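Acyl-CoA dehydrogenase (Slackia heliotrinireducens, PDB 4RM7) belongs to the acyl-CoA dehydrogenase family, whose subunits join a helical N-terminal domain, a beta-sheet middle domain and a helical C-terminal domain, in an assembly of four chains. Local coordinates at residues Ala72-Ile77 / Thr249-Leu254; Lys47-Leu52 / Leu88-Asp93. All blocks are in the same frame, centred on the assembly; numbering follows the deposited sequence.

Contact 1 of 2, residues Ala72-Ile77 / Thr249-Leu254; sequences AQVLVI and TCAAAL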
loop_
_atom_site.group_PDB
_atom_site.type_symbol
_atom_site.label_atom_id
_atom_site.label_comp_id
_atom_site.label_asym_id
_atom_site.label_seq_id
_atom_site.Cartn_x
_atom_site.Cartn_y
_atom_site.Cartn_z
ATOM N N ALA A 72 -17.605 15.643 23.107
ATOM C CA ALA A 72 -16.915 15.864 24.380
ATOM C C ALA A 72 -16.270 14.582 24.899
ATOM O O ALA A 72 -15.108 14.584 25.318
ATOM C CB ALA A 72 -17.871 16.427 25.421
ATOM N N GLN A 73 -17.036 13.497 24.874
ATOM C CA GLN A 73 -16.534 12.195 25.272
ATOM C C GLN A 73 -15.301 11.791 24.462
ATOM O O GLN A 73 -14.340 11.241 25.000
ATOM C CB GLN A 73 -17.631 11.149 25.119
ATOM C CG GLN A 73 -18.664 11.175 26.225
ATOM C CD GLN A 73 -19.809 10.210 25.945
ATOM O OE1 GLN A 73 -20.178 9.987 24.780
ATOM N NE2 GLN A 73 -20.370 9.623 27.006
ATOM N N VAL A 74 -15.343 12.077 23.166
ATOM C CA VAL A 74 -14.247 11.801 22.263
ATOM C C VAL A 74 -12.989 12.592 22.617
ATOM O O VAL A 74 -11.874 12.051 22.618
ATOM C CB VAL A 74 -14.676 12.100 20.826
ATOM C CG1 VAL A 74 -13.477 12.343 19.921
ATOM C CG2 VAL A 74 -15.520 10.966 20.320
ATOM N N LEU A 75 -13.159 13.865 22.937
ATOM C CA LEU A 75 -12.018 14.668 23.358
ATOM C C LEU A 75 -11.423 14.100 24.650
ATOM O O LEU A 75 -10.199 14.060 24.802
ATOM C CB LEU A 75 -12.414 16.135 23.544
ATOM C CG LEU A 75 -12.885 16.887 22.296
ATOM C CD1 LEU A 75 -13.354 18.295 22.677
ATOM C CD2 LEU A 75 -11.789 16.941 21.217
ATOM N N VAL A 76 -12.282 13.637 25.564
ATOM C CA VAL A 76 -11.802 13.087 26.835
ATOM C C VAL A 76 -10.994 11.826 26.553
ATOM O O VAL A 76 -9.835 11.720 26.961
ATOM C CB VAL A 76 -12.958 12.791 27.823
ATOM C CG1 VAL A 76 -12.499 11.909 28.951
ATOM C CG2 VAL A 76 -13.515 14.074 28.403
ATOM N N ILE A 77 -11.573 10.900 25.796
ATOM C CA ILE A 77 -10.894 9.637 25.492
ATOM C C ILE A 77 -9.634 9.801 24.653
ATOM O O ILE A 77 -8.617 9.172 24.942
ATOM C CB ILE A 77 -11.839 8.679 24.791
ATOM C CG1 ILE A 77 -12.976 8.325 25.742
ATOM C CG2 ILE A 77 -11.092 7.410 24.327
ATOM C CD1 ILE A 77 -14.215 7.902 25.041
ATOM N N THR A 249 -13.708 3.619 20.440
ATOM C CA THR A 249 -12.530 2.836 20.110
ATOM C C THR A 249 -11.626 3.582 19.136
ATOM O O THR A 249 -10.397 3.565 19.254
ATOM C CB THR A 249 -12.931 1.484 19.531
ATOM O OG1 THR A 249 -13.441 0.682 20.590
ATOM C CG2 THR A 249 -11.746 0.779 18.937
ATOM N N CYS A 250 -12.239 4.281 18.194
ATOM C CA CYS A 250 -11.455 5.037 17.234
ATOM C C CYS A 250 -10.796 6.259 17.888
ATOM O O CYS A 250 -9.641 6.572 17.592
ATOM C CB CYS A 250 -12.320 5.426 16.032
ATOM S SG CYS A 250 -12.747 3.941 15.038
ATOM N N ALA A 251 -11.504 6.917 18.801
ATOM C CA ALA A 251 -10.907 8.003 19.566
ATOM C C ALA A 251 -9.696 7.508 20.385
ATOM O O ALA A 251 -8.682 8.204 20.496
ATOM C CB ALA A 251 -11.953 8.643 20.474
ATOM N N ALA A 252 -9.796 6.304 20.947
ATOM C CA ALA A 252 -8.672 5.724 21.667
ATOM C C ALA A 252 -7.519 5.440 20.719
ATOM O O ALA A 252 -6.360 5.681 21.057
ATOM C CB ALA A 252 -9.089 4.428 22.414
ATOM N N ALA A 253 -7.831 4.924 19.533
ATOM C CA ALA A 253 -6.788 4.595 18.568
ATOM C C ALA A 253 -6.035 5.863 18.139
ATOM O O ALA A 253 -4.802 5.884 18.037
ATOM C CB ALA A 253 -7.386 3.904 17.385
ATOM N N LEU A 254 -6.798 6.924 17.915
ATOM C CA LEU A 254 -6.255 8.201 17.497
ATOM C C LEU A 254 -5.319 8.762 18.575
ATOM O O LEU A 254 -4.205 9.218 18.306
ATOM C CB LEU A 254 -7.398 9.164 17.221
ATOM C CG LEU A 254 -7.063 10.637 17.036
ATOM C CD1 LEU A 254 -6.140 10.834 15.828
ATOM C CD2 LEU A 254 -8.360 11.443 16.912
#
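No ring or other planar side chain takes part where Val74 and Ile77 meet Ala251 and Ala252; the planar groups met across the contact are backbone ones, the carbonyl of Val74 and the amide nitrogen of Ala252. The methyl of Ala251 comes up to the first, with CB 4.0 Å from Val74 O, and Ile77 CG2 lies 3.8 Å from Ala252 N. These are packing contacts, and no hydrogen bond crosses between the segments. The side chains fit around the same methyl: Val74 CG1 touches Ala251 CB at 4.0 Å, Ile77 CG2 touches it at 4.1 Å, and that CG2 also reaches Ala252 CB. Ile77 sends its CG2 branch, anti to the backbone N, to the alanines, while its CG1 arm starts from beside the N.

This is a helix-helix crossing that joins helix 70-84 to the long helix 234-270, and so the N-terminal family region of the acyl-CoA dehydrogenase fold to the C-terminal one. The local axes come within 8.7 Å and cross at -36°, both running in broadly the same direction; with methyls on the Ala251/Ala252 side, the branches of Val74 and Ile77 supply the bulk between them. One turn earlier on helix 234-270, Val247 packs on Val74 and Phe248 on Ile77. Val302 and Tyr303 of helix 282-311 also cover Val74, and Thr249 OG1 is hydrogen-bonded to Asp366 OD2 and to Gly245 O.

Contact 2 of 2, residues Lys47-Leu52 / Leu88-Asp93; sequences KAFVDL and LPFQND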
loop_
_atom_site.group_PDB
_atom_site.type_symbol
_atom_site.label_atom_id
_atom_site.label_comp_id
_atom_site.label_asym_id
_atom_site.label_seq_id
_atom_site.Cartn_x
_atom_site.Cartn_y
_atom_site.Cartn_z
ATOM N N LYS A 47 -11.546 6.975 40.716
ATOM C CA LYS A 47 -12.491 7.871 41.361
ATOM C C LYS A 47 -12.257 9.315 40.908
ATOM O O LYS A 47 -13.201 10.073 40.713
ATOM C CB LYS A 47 -12.378 7.748 42.882
ATOM C CG LYS A 47 -13.072 8.843 43.667
ATOM C CD LYS A 47 -14.567 8.625 43.724
ATOM C CE LYS A 47 -15.224 9.519 44.773
ATOM N NZ LYS A 47 -16.673 9.703 44.458
ATOM N N ALA A 48 -10.996 9.693 40.721
ATOM C CA ALA A 48 -10.685 11.066 40.329
ATOM C C ALA A 48 -11.261 11.367 38.943
ATOM O O ALA A 48 -11.599 12.509 38.639
ATOM C CB ALA A 48 -9.169 11.314 40.359
ATOM N N PHE A 49 -11.387 10.335 38.112
ATOM C CA PHE A 49 -11.927 10.526 36.770
ATOM C C PHE A 49 -13.405 10.894 36.823
ATOM O O PHE A 49 -13.828 11.794 36.117
ATOM C CB PHE A 49 -11.722 9.285 35.894
ATOM C CG PHE A 49 -12.498 9.322 34.613
ATOM C CD1 PHE A 49 -11.992 9.989 33.500
ATOM C CD2 PHE A 49 -13.748 8.712 34.517
ATOM C CE1 PHE A 49 -12.706 10.045 32.297
ATOM C CE2 PHE A 49 -14.482 8.751 33.306
ATOM C CZ PHE A 49 -13.957 9.427 32.197
ATOM N N VAL A 50 -14.197 10.220 37.653
ATOM C CA VAL A 50 -15.621 10.549 37.682
ATOM C C VAL A 50 -15.866 11.808 38.494
ATOM O O VAL A 50 -16.952 12.368 38.448
ATOM C CB VAL A 50 -16.481 9.410 38.249
ATOM C CG1 VAL A 50 -16.527 8.253 37.271
ATOM C CG2 VAL A 50 -15.984 8.972 39.626
ATOM N N ASP A 51 -14.850 12.259 39.211
ATOM C CA ASP A 51 -14.942 13.480 39.992
ATOM C C ASP A 51 -14.481 14.664 39.182
ATOM O O ASP A 51 -14.467 15.779 39.664
ATOM C CB ASP A 51 -14.100 13.380 41.255
ATOM C CG ASP A 51 -14.756 12.557 42.321
ATOM O OD1 ASP A 51 -15.976 12.363 42.250
ATOM O OD2 ASP A 51 -14.046 12.095 43.227
ATOM N N LEU A 52 -14.106 14.414 37.939
ATOM C CA LEU A 52 -13.540 15.439 37.087
ATOM C C LEU A 52 -14.528 16.539 36.783
ATOM O O LEU A 52 -15.722 16.305 36.706
ATOM C CB LEU A 52 -13.094 14.829 35.774
ATOM C CG LEU A 52 -11.617 14.516 35.631
ATOM C CD1 LEU A 52 -11.367 13.849 34.297
ATOM C CD2 LEU A 52 -10.807 15.783 35.760
ATOM N N LEU A 88 -7.148 2.579 28.017
ATOM C CA LEU A 88 -7.675 2.830 29.353
ATOM C C LEU A 88 -9.105 2.293 29.486
ATOM O O LEU A 88 -9.799 2.124 28.487
ATOM C CB LEU A 88 -7.610 4.335 29.648
ATOM C CG LEU A 88 -6.210 4.945 29.552
ATOM C CD1 LEU A 88 -6.293 6.445 29.760
ATOM C CD2 LEU A 88 -5.237 4.314 30.553
ATOM N N PRO A 89 -9.555 2.011 30.722
ATOM C CA PRO A 89 -10.878 1.403 30.949
ATOM C C PRO A 89 -12.045 2.359 30.736
ATOM O O PRO A 89 -13.194 1.916 30.656
ATOM C CB PRO A 89 -10.840 0.981 32.429
ATOM C CG PRO A 89 -9.474 1.234 32.914
ATOM C CD PRO A 89 -8.837 2.238 31.985
ATOM N N PHE A 90 -11.753 3.652 30.664
ATOM C CA PHE A 90 -12.791 4.671 30.704
ATOM C C PHE A 90 -13.816 4.523 29.606
ATOM O O PHE A 90 -15.013 4.556 29.894
ATOM C CB PHE A 90 -12.166 6.063 30.654
ATOM C CG PHE A 90 -11.231 6.315 31.781
ATOM C CD1 PHE A 90 -11.652 6.141 33.092
ATOM C CD2 PHE A 90 -9.909 6.655 31.544
ATOM C CE1 PHE A 90 -10.779 6.345 34.160
ATOM C CE2 PHE A 90 -9.030 6.863 32.600
ATOM C CZ PHE A 90 -9.466 6.700 33.912
ATOM N N GLN A 91 -13.372 4.352 28.357
ATOM C CA GLN A 91 -14.332 4.259 27.251
ATOM C C GLN A 91 -15.244 3.034 27.425
ATOM O O GLN A 91 -16.436 3.108 27.131
ATOM C CB GLN A 91 -13.637 4.247 25.870
ATOM C CG GLN A 91 -12.564 3.199 25.604
ATOM C CD GLN A 91 -11.182 3.657 26.057
ATOM O OE1 GLN A 91 -11.060 4.452 26.989
ATOM N NE2 GLN A 91 -10.134 3.144 25.407
ATOM N N ASN A 92 -14.711 1.923 27.934
ATOM C CA ASN A 92 -15.536 0.735 28.144
ATOM C C ASN A 92 -16.588 0.965 29.237
ATOM O O ASN A 92 -17.709 0.482 29.122
ATOM C CB ASN A 92 -14.674 -0.489 28.470
ATOM C CG ASN A 92 -15.505 -1.749 28.700
ATOM O OD1 ASN A 92 -15.666 -2.202 29.833
ATOM N ND2 ASN A 92 -16.046 -2.308 27.630
ATOM N N ASP A 93 -16.251 1.715 30.281
ATOM C CA ASP A 93 -17.262 2.102 31.277
ATOM C C ASP A 93 -18.355 2.997 30.690
ATOM O O ASP A 93 -19.536 2.792 30.964
ATOM C CB ASP A 93 -16.640 2.826 32.463
ATOM C CG ASP A 93 -15.663 1.973 33.219
ATOM O OD1 ASP A 93 -15.770 0.727 33.163
ATOM O OD2 ASP A 93 -14.777 2.560 33.871
#
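Phe49 and Phe90 carry this contact alone, as an offset face-to-face stack with ring centroids 4.1 Å apart and planes inclined at 20°. Phe90 CD1 sits over the middle of the Phe49 ring, 3.5 Å above its plane, while Phe49 CD1 lies over the centre of the Phe90 ring, so each ring gives the other one face. The overlap runs on to the stem of Phe49, whose CB is 3.5 Å from Phe90 CE1. The two side chains slide past one another in opposite directions. Phe49 leaves its helix with CG anti to the backbone N (chi1 168°), whereas Phe90 has CG beside its own N (chi1 -59°).

Around this packed pair the N-terminal helical domain closes in. Tyr22 of helix 10-26 touches both side chains, Tyr116 of helix 106-119 leans on Phe49, and Leu80 of helix 70-84 on Phe90. The solvent side, at the end of helix 43-50 and the turn after it, is looser. There Asp51 is exposed and Lys47 partly so, joined by a salt bridge with Lys47 NZ 3.5 Å from Asp51 OD1, and Lys47 NZ also bonds Gln117 O. The charged pair stays clear of the rings; the join probably rests on dispersion and on keeping water off the facing rings, as no hydrogen bond crosses it.

Overall arrangement
Helix 70-84 connects the two contacts, whose centres are 13 Å apart. Contact 1 uses it against helix 234-270, and the same helix also meets contact 2: Val76 CG1 packs on Phe49 CE1 at 3.8 Å. A second bridge runs through Gln91, next to Phe90, with Ile77 CD1 3.8 Å from Gln91 CB and Gln91 NE2 3.4 Å from Ala252 CB, as packing. In sequence the segments alternate, since 72-77 falls between the two halves of contact 2 and 249-254 comes after both. Contact 2 gathers helices within the N-terminal domain, whereas contact 1 joins that domain to the C-terminal bundle.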